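Local structure of glutathione S-transferase enzyme with thioredoxin-like domain (Xenorhabdus nematophila, 4L8E) at residues 29-34 / 51-56; 82-87 / 103-108. The protein binds glutathione and, as a member of the glutathione S-transferase family, probably transfers it to electrophilic substrates. All blocks are in the same frame, centred on the assembly; numbering follows the deposited sequence.

Interaction 1: residues 29-34 / 51-56; sequences IDLYYA and LPYTIH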
loop_
_atom_site.group_PDB
_atom_site.type_symbol
_atom_site.label_atom_id
_atom_site.label_comp_id
_atom_site.label_asym_id
_atom_site.label_seq_id
_atom_site.Cartn_x
_atom_site.Cartn_y
_atom_site.Cartn_z
ATOM N N ILE A 29 13.953 -19.847 -0.701
ATOM C CA ILE A 29 13.334 -18.617 -0.123
ATOM C C ILE A 29 13.394 -18.660 1.410
ATOM O O ILE A 29 12.891 -19.614 2.029
ATOM C CB ILE A 29 11.829 -18.423 -0.502
ATOM C CG1 ILE A 29 11.578 -18.258 -2.021
ATOM C CG2 ILE A 29 11.238 -17.222 0.227
ATOM C CD1 ILE A 29 12.268 -17.110 -2.644
ATOM N N ASP A 30 13.999 -17.640 2.017
ATOM C CA ASP A 30 13.998 -17.478 3.466
ATOM C C ASP A 30 12.877 -16.488 3.791
ATOM O O ASP A 30 12.845 -15.383 3.218
ATOM C CB ASP A 30 15.319 -16.920 3.990
ATOM C CG ASP A 30 16.464 -17.911 3.929
ATOM O OD1 ASP A 30 16.260 -19.085 4.262
ATOM O OD2 ASP A 30 17.588 -17.493 3.605
ATOM N N LEU A 31 11.954 -16.894 4.667
ATOM C CA LEU A 31 10.849 -16.044 5.073
ATOM C C LEU A 31 10.978 -15.645 6.539
ATOM O O LEU A 31 11.019 -16.495 7.425
ATOM C CB LEU A 31 9.518 -16.747 4.843
ATOM C CG LEU A 31 8.256 -16.022 5.325
ATOM C CD1 LEU A 31 8.040 -14.654 4.709
ATOM C CD2 LEU A 31 7.051 -16.922 5.118
ATOM N N TYR A 32 11.042 -14.346 6.770
ATOM C CA TYR A 32 11.080 -13.779 8.113
ATOM C C TYR A 32 9.625 -13.489 8.517
ATOM O O TYR A 32 8.912 -12.729 7.851
ATOM C CB TYR A 32 12.000 -12.543 8.131
ATOM C CG TYR A 32 13.398 -12.959 7.838
ATOM C CD1 TYR A 32 13.829 -13.139 6.524
ATOM C CD2 TYR A 32 14.276 -13.267 8.868
ATOM C CE1 TYR A 32 15.114 -13.619 6.250
ATOM C CE2 TYR A 32 15.558 -13.713 8.604
ATOM C CZ TYR A 32 15.974 -13.880 7.299
ATOM O OH TYR A 32 17.250 -14.337 7.038
ATOM N N TYR A 33 9.186 -14.164 9.589
ATOM C CA TYR A 33 7.764 -14.421 9.798
ATOM C C TYR A 33 7.320 -14.351 11.243
ATOM O O TYR A 33 8.048 -14.747 12.142
ATOM C CB TYR A 33 7.477 -15.838 9.310
ATOM C CG TYR A 33 6.107 -16.435 9.608
ATOM C CD1 TYR A 33 5.034 -16.242 8.739
ATOM C CD2 TYR A 33 5.911 -17.239 10.705
ATOM C CE1 TYR A 33 3.793 -16.837 9.002
ATOM C CE2 TYR A 33 4.673 -17.832 10.977
ATOM C CZ TYR A 33 3.614 -17.605 10.123
ATOM O OH TYR A 33 2.404 -18.216 10.426
ATOM N N ALA A 34 6.090 -13.879 11.431
ATOM C CA ALA A 34 5.344 -14.076 12.662
ATOM C C ALA A 34 3.922 -14.440 12.243
ATOM O O ALA A 34 3.481 -14.045 11.168
ATOM C CB ALA A 34 5.338 -12.816 13.520
ATOM N N LEU A 51 6.325 -23.713 -3.307
ATOM C CA LEU A 51 7.699 -23.251 -3.428
ATOM C C LEU A 51 8.385 -23.511 -2.096
ATOM O O LEU A 51 7.872 -23.102 -1.057
ATOM C CB LEU A 51 7.688 -21.746 -3.723
ATOM C CG LEU A 51 8.894 -21.098 -4.372
ATOM C CD1 LEU A 51 9.174 -21.704 -5.737
ATOM C CD2 LEU A 51 8.632 -19.604 -4.483
ATOM N N PRO A 52 9.533 -24.206 -2.108
ATOM C CA PRO A 52 10.195 -24.433 -0.816
ATOM C C PRO A 52 10.599 -23.154 -0.120
ATOM O O PRO A 52 11.084 -22.208 -0.763
ATOM C CB PRO A 52 11.444 -25.236 -1.191
ATOM C CG PRO A 52 11.191 -25.779 -2.533
ATOM C CD PRO A 52 10.274 -24.818 -3.222
ATOM N N TYR A 53 10.406 -23.125 1.190
ATOM C CA TYR A 53 10.834 -22.002 2.011
ATOM C C TYR A 53 11.266 -22.411 3.404
ATOM O O TYR A 53 10.865 -23.456 3.912
ATOM C CB TYR A 53 9.731 -20.950 2.112
ATOM C CG TYR A 53 8.450 -21.368 2.805
ATOM C CD1 TYR A 53 7.472 -22.113 2.142
ATOM C CD2 TYR A 53 8.178 -20.951 4.096
ATOM C CE1 TYR A 53 6.268 -22.442 2.772
ATOM C CE2 TYR A 53 7.003 -21.293 4.729
ATOM C CZ TYR A 53 6.040 -22.023 4.054
ATOM O OH TYR A 53 4.863 -22.331 4.705
ATOM N N THR A 54 12.102 -21.579 4.011
ATOM C CA THR A 54 12.553 -21.778 5.387
ATOM C C THR A 54 12.003 -20.645 6.221
ATOM O O THR A 54 12.213 -19.469 5.899
ATOM C CB THR A 54 14.095 -21.791 5.503
ATOM O OG1 THR A 54 14.639 -22.870 4.723
ATOM C CG2 THR A 54 14.533 -21.970 6.971
ATOM N N ILE A 55 11.282 -20.979 7.286
ATOM C CA ILE A 55 10.816 -19.946 8.201
ATOM C C ILE A 55 11.896 -19.528 9.199
ATOM O O ILE A 55 12.498 -20.358 9.871
ATOM C CB ILE A 55 9.570 -20.414 8.990
ATOM C CG1 ILE A 55 8.418 -20.688 8.019
ATOM C CG2 ILE A 55 9.195 -19.390 10.060
ATOM C CD1 ILE A 55 7.051 -20.613 8.640
ATOM N N HIS A 56 12.128 -18.223 9.262
ATOM C CA HIS A 56 12.963 -17.588 10.265
ATOM C C HIS A 56 12.027 -16.834 11.176
ATOM O O HIS A 56 11.573 -15.750 10.850
ATOM C CB HIS A 56 13.944 -16.604 9.615
ATOM C CG HIS A 56 15.015 -17.266 8.813
ATOM N ND1 HIS A 56 14.759 -17.933 7.633
ATOM C CD2 HIS A 56 16.347 -17.379 9.029
ATOM C CE1 HIS A 56 15.888 -18.428 7.157
ATOM N NE2 HIS A 56 16.866 -18.105 7.982
HETATM O O HOH W 1 14.971 -21.871 1.695
#
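Tyr32 and His56 meet because both turn CG anti to the carbonyl carbon (chi1 -65° and -70°), which lays the two side chains alongside each other on one face of the sheet. His56 CB sits 3.4 Å from Tyr32 CD2, and the imidazole leans over the phenol with the planes 31° apart, an oblique pairing of two flat groups. The other end of the imidazole comes to Asp30, whose OD1 lies near the ring plane, 3.0 Å from His56 CE1. A carbon between two nitrogens probably carries a slightly positive hydrogen, which would favour a carboxylate; the stronger partner of Asp30 is His85, bonded to OD2. His56 ND1 turns back to Thr54 O in a weak bond.

Beneath these side chains the two parallel strands share four backbone bonds. Both polar backbone atoms of Leu31 turn to the same neighbour: its N donates to Thr54 O (2.9 Å), and its O accepts from His56 N (2.8 Å).

The opposite face, with Leu31 and Ile55, is largely apolar. Ile55 CD1 lies over one face of the Tyr33 ring, towards its rim, and Ile55 CG2 is 4.0 Å from Tyr33 CD2. Bulky side chains fill the interface with helix 37-49: Leu31 and Tyr33 pack on Thr43, and Tyr53 on Leu46, its OH bonding Glu47. Strand 30-33, helix 37-49 and strand 54-57 form the beta-alpha-beta unit that opens the thioredoxin-like domain of glutathione transferases.

Interaction 2: residues 82-87 / 103-108; sequences IVDHQP and LLYLAN
In the thioredoxin-like domain, helix 99-110 packs against one face of the sheet, and the contact of 82-87 with 103-108 is where strand 81-84 meets it, with a buried tyrosine-aspartate hydrogen bond beside apolar packing. The phenol of Tyr105 bridges helix and strand: with CG anti to the backbone N (chi1 174°) the ring reaches out from the helix, and its OH donates to Asp84 OD2 at 2.6 Å. The carboxylate oxygen lies at the ring's edge, near its plane, while the carboxylate itself is turned 79° from the ring. The hydroxyl meets OD2 on the anti side, somewhat out of the carboxylate plane.

Asp84 suits the end of a strand because its second oxygen organises the turn that follows. OD1 accepts from Gln86 N at 2.9 Å, reached from above the carboxylate plane, closing an Asx turn, and the two bonds together should limit rotation of the carboxylate. Its buried charge is also met by Lys109, which makes a salt bridge to OD2.

Two residues earlier in the strand, Ile82 extends CD1 to Leu106 CD2 at 4.2 Å, the two chains running past one another and pointing oppositely. The same methyl lies 4.3 Å from Tyr105 CD2. Tyr105 further touches Ile94 and Ile96 of the neighbouring strand 94-97, Leu106 packs on Phe45 and Leu46 of helix 37-49, and Thr122 of the second subunit also packs on Tyr105.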
loop_
_atom_site.group_PDB
_atom_site.type_symbol
_atom_site.label_atom_id
_atom_site.label_comp_id
_atom_site.label_asym_id
_atom_site.label_seq_id
_atom_site.Cartn_x
_atom_site.Cartn_y
_atom_site.Cartn_z
ATOM N N ILE A 82 11.442 -11.336 2.903
ATOM C CA ILE A 82 12.084 -12.532 2.364
ATOM C C ILE A 82 13.469 -12.223 1.864
ATOM O O ILE A 82 13.821 -11.078 1.591
ATOM C CB ILE A 82 11.306 -13.219 1.209
ATOM C CG1 ILE A 82 11.239 -12.324 -0.022
ATOM C CG2 ILE A 82 9.942 -13.677 1.669
ATOM C CD1 ILE A 82 10.800 -13.071 -1.301
ATOM N N VAL A 83 14.278 -13.268 1.801
ATOM C CA VAL A 83 15.511 -13.259 1.046
ATOM C C VAL A 83 15.421 -14.410 0.041
ATOM O O VAL A 83 15.173 -15.573 0.391
ATOM C CB VAL A 83 16.726 -13.399 1.955
ATOM C CG1 VAL A 83 18.017 -13.447 1.131
ATOM C CG2 VAL A 83 16.733 -12.248 2.951
ATOM N N ASP A 84 15.556 -14.062 -1.236
ATOM C CA ASP A 84 15.594 -15.038 -2.303
ATOM C C ASP A 84 17.048 -15.240 -2.685
ATOM O O ASP A 84 17.687 -14.350 -3.286
ATOM C CB ASP A 84 14.809 -14.519 -3.515
ATOM C CG ASP A 84 14.761 -15.506 -4.670
ATOM O OD1 ASP A 84 15.329 -16.621 -4.576
ATOM O OD2 ASP A 84 14.130 -15.165 -5.693
ATOM N N HIS A 85 17.574 -16.399 -2.322
ATOM C CA HIS A 85 18.943 -16.751 -2.635
ATOM C C HIS A 85 19.159 -17.297 -4.041
ATOM O O HIS A 85 20.289 -17.544 -4.427
ATOM C CB HIS A 85 19.478 -17.774 -1.625
ATOM C CG HIS A 85 19.543 -17.243 -0.235
ATOM N ND1 HIS A 85 20.595 -16.480 0.214
ATOM C CD2 HIS A 85 18.667 -17.329 0.793
ATOM C CE1 HIS A 85 20.364 -16.114 1.463
ATOM N NE2 HIS A 85 19.201 -16.615 1.835
ATOM N N GLN A 86 18.087 -17.503 -4.792
ATOM C CA GLN A 86 18.198 -17.983 -6.163
ATOM C C GLN A 86 17.368 -17.107 -7.088
ATOM O O GLN A 86 16.381 -17.561 -7.682
ATOM C CB GLN A 86 17.738 -19.428 -6.252
ATOM C CG GLN A 86 18.627 -20.393 -5.490
ATOM C CD GLN A 86 18.109 -21.809 -5.552
ATOM O OE1 GLN A 86 16.900 -22.046 -5.465
ATOM N NE2 GLN A 86 19.017 -22.762 -5.714
ATOM N N PRO A 87 17.755 -15.830 -7.193
ATOM C CA PRO A 87 17.024 -14.922 -8.064
ATOM C C PRO A 87 17.251 -15.320 -9.511
ATOM O O PRO A 87 18.289 -15.921 -9.852
ATOM C CB PRO A 87 17.632 -13.556 -7.736
ATOM C CG PRO A 87 19.005 -13.854 -7.277
ATOM C CD PRO A 87 18.937 -15.190 -6.587
ATOM N N LEU A 103 4.545 -10.284 -2.521
ATOM C CA LEU A 103 3.547 -10.996 -3.307
ATOM C C LEU A 103 3.745 -10.746 -4.801
ATOM O O LEU A 103 3.664 -11.670 -5.604
ATOM C CB LEU A 103 2.115 -10.636 -2.861
ATOM C CG LEU A 103 1.660 -11.216 -1.517
ATOM C CD1 LEU A 103 0.314 -10.627 -1.139
ATOM C CD2 LEU A 103 1.590 -12.728 -1.544
ATOM N N LEU A 104 3.992 -9.498 -5.169
ATOM C CA LEU A 104 4.196 -9.158 -6.569
ATOM C C LEU A 104 5.447 -9.830 -7.107
ATOM O O LEU A 104 5.442 -10.404 -8.197
ATOM C CB LEU A 104 4.284 -7.632 -6.719
ATOM C CG LEU A 104 4.541 -7.115 -8.127
ATOM C CD1 LEU A 104 3.515 -7.660 -9.089
ATOM C CD2 LEU A 104 4.525 -5.589 -8.115
ATOM N N TYR A 105 6.539 -9.762 -6.349
ATOM C CA TYR A 105 7.791 -10.383 -6.772
ATOM C C TYR A 105 7.633 -11.888 -6.969
ATOM O O TYR A 105 8.113 -12.441 -7.957
ATOM C CB TYR A 105 8.875 -10.105 -5.727
ATOM C CG TYR A 105 10.176 -10.807 -5.979
ATOM C CD1 TYR A 105 11.161 -10.231 -6.744
ATOM C CD2 TYR A 105 10.436 -12.059 -5.425
ATOM C CE1 TYR A 105 12.366 -10.872 -6.969
ATOM C CE2 TYR A 105 11.640 -12.709 -5.634
ATOM C CZ TYR A 105 12.617 -12.111 -6.413
ATOM O OH TYR A 105 13.829 -12.712 -6.645
ATOM N N LEU A 106 6.974 -12.554 -6.013
ATOM C CA LEU A 106 6.801 -14.005 -6.094
ATOM C C LEU A 106 5.831 -14.399 -7.214
ATOM O O LEU A 106 6.022 -15.421 -7.876
ATOM C CB LEU A 106 6.316 -14.568 -4.753
ATOM C CG LEU A 106 7.375 -14.534 -3.635
ATOM C CD1 LEU A 106 6.762 -15.017 -2.333
ATOM C CD2 LEU A 106 8.572 -15.345 -4.011
ATOM N N ALA A 107 4.778 -13.609 -7.388
ATOM C CA ALA A 107 3.822 -13.877 -8.472
ATOM C C ALA A 107 4.528 -13.763 -9.813
ATOM O O ALA A 107 4.317 -14.588 -10.696
ATOM C CB ALA A 107 2.636 -12.942 -8.365
ATOM N N ASN A 108 5.414 -12.771 -9.968
ATOM C CA ASN A 108 6.170 -12.607 -11.208
ATOM C C ASN A 108 7.173 -13.718 -11.422
ATOM O O ASN A 108 7.320 -14.233 -12.519
ATOM C CB ASN A 108 6.896 -11.256 -11.247
ATOM C CG ASN A 108 5.960 -10.092 -11.457
ATOM O OD1 ASN A 108 4.838 -10.268 -11.923
ATOM N ND2 ASN A 108 6.424 -8.879 -11.141
#

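How the interactions relate
Interactions 1 and 2 have centres 11 Å apart and meet within one sheet, where strands 30-33 and 81-84 are antiparallel neighbours. Asp30 N lies 2.9 Å from Val83 O, a probable backbone bond, and Asp30 OD2 approaches His85 NE2 at 2.6 Å, so the aspartate beside His56 also reaches the turn after Asp84. On the face that carries helices 37-49 and 99-110, Ile29 CD1 packs 3.6 Å from Asp84 CG. Interaction 1 closes before interaction 2 opens, and the pairing of strands 30-33 and 81-84 joins the two. Bound glutathione lies about 7 Å from the Tyr33 side chain and about 10 Å from that of Ile82.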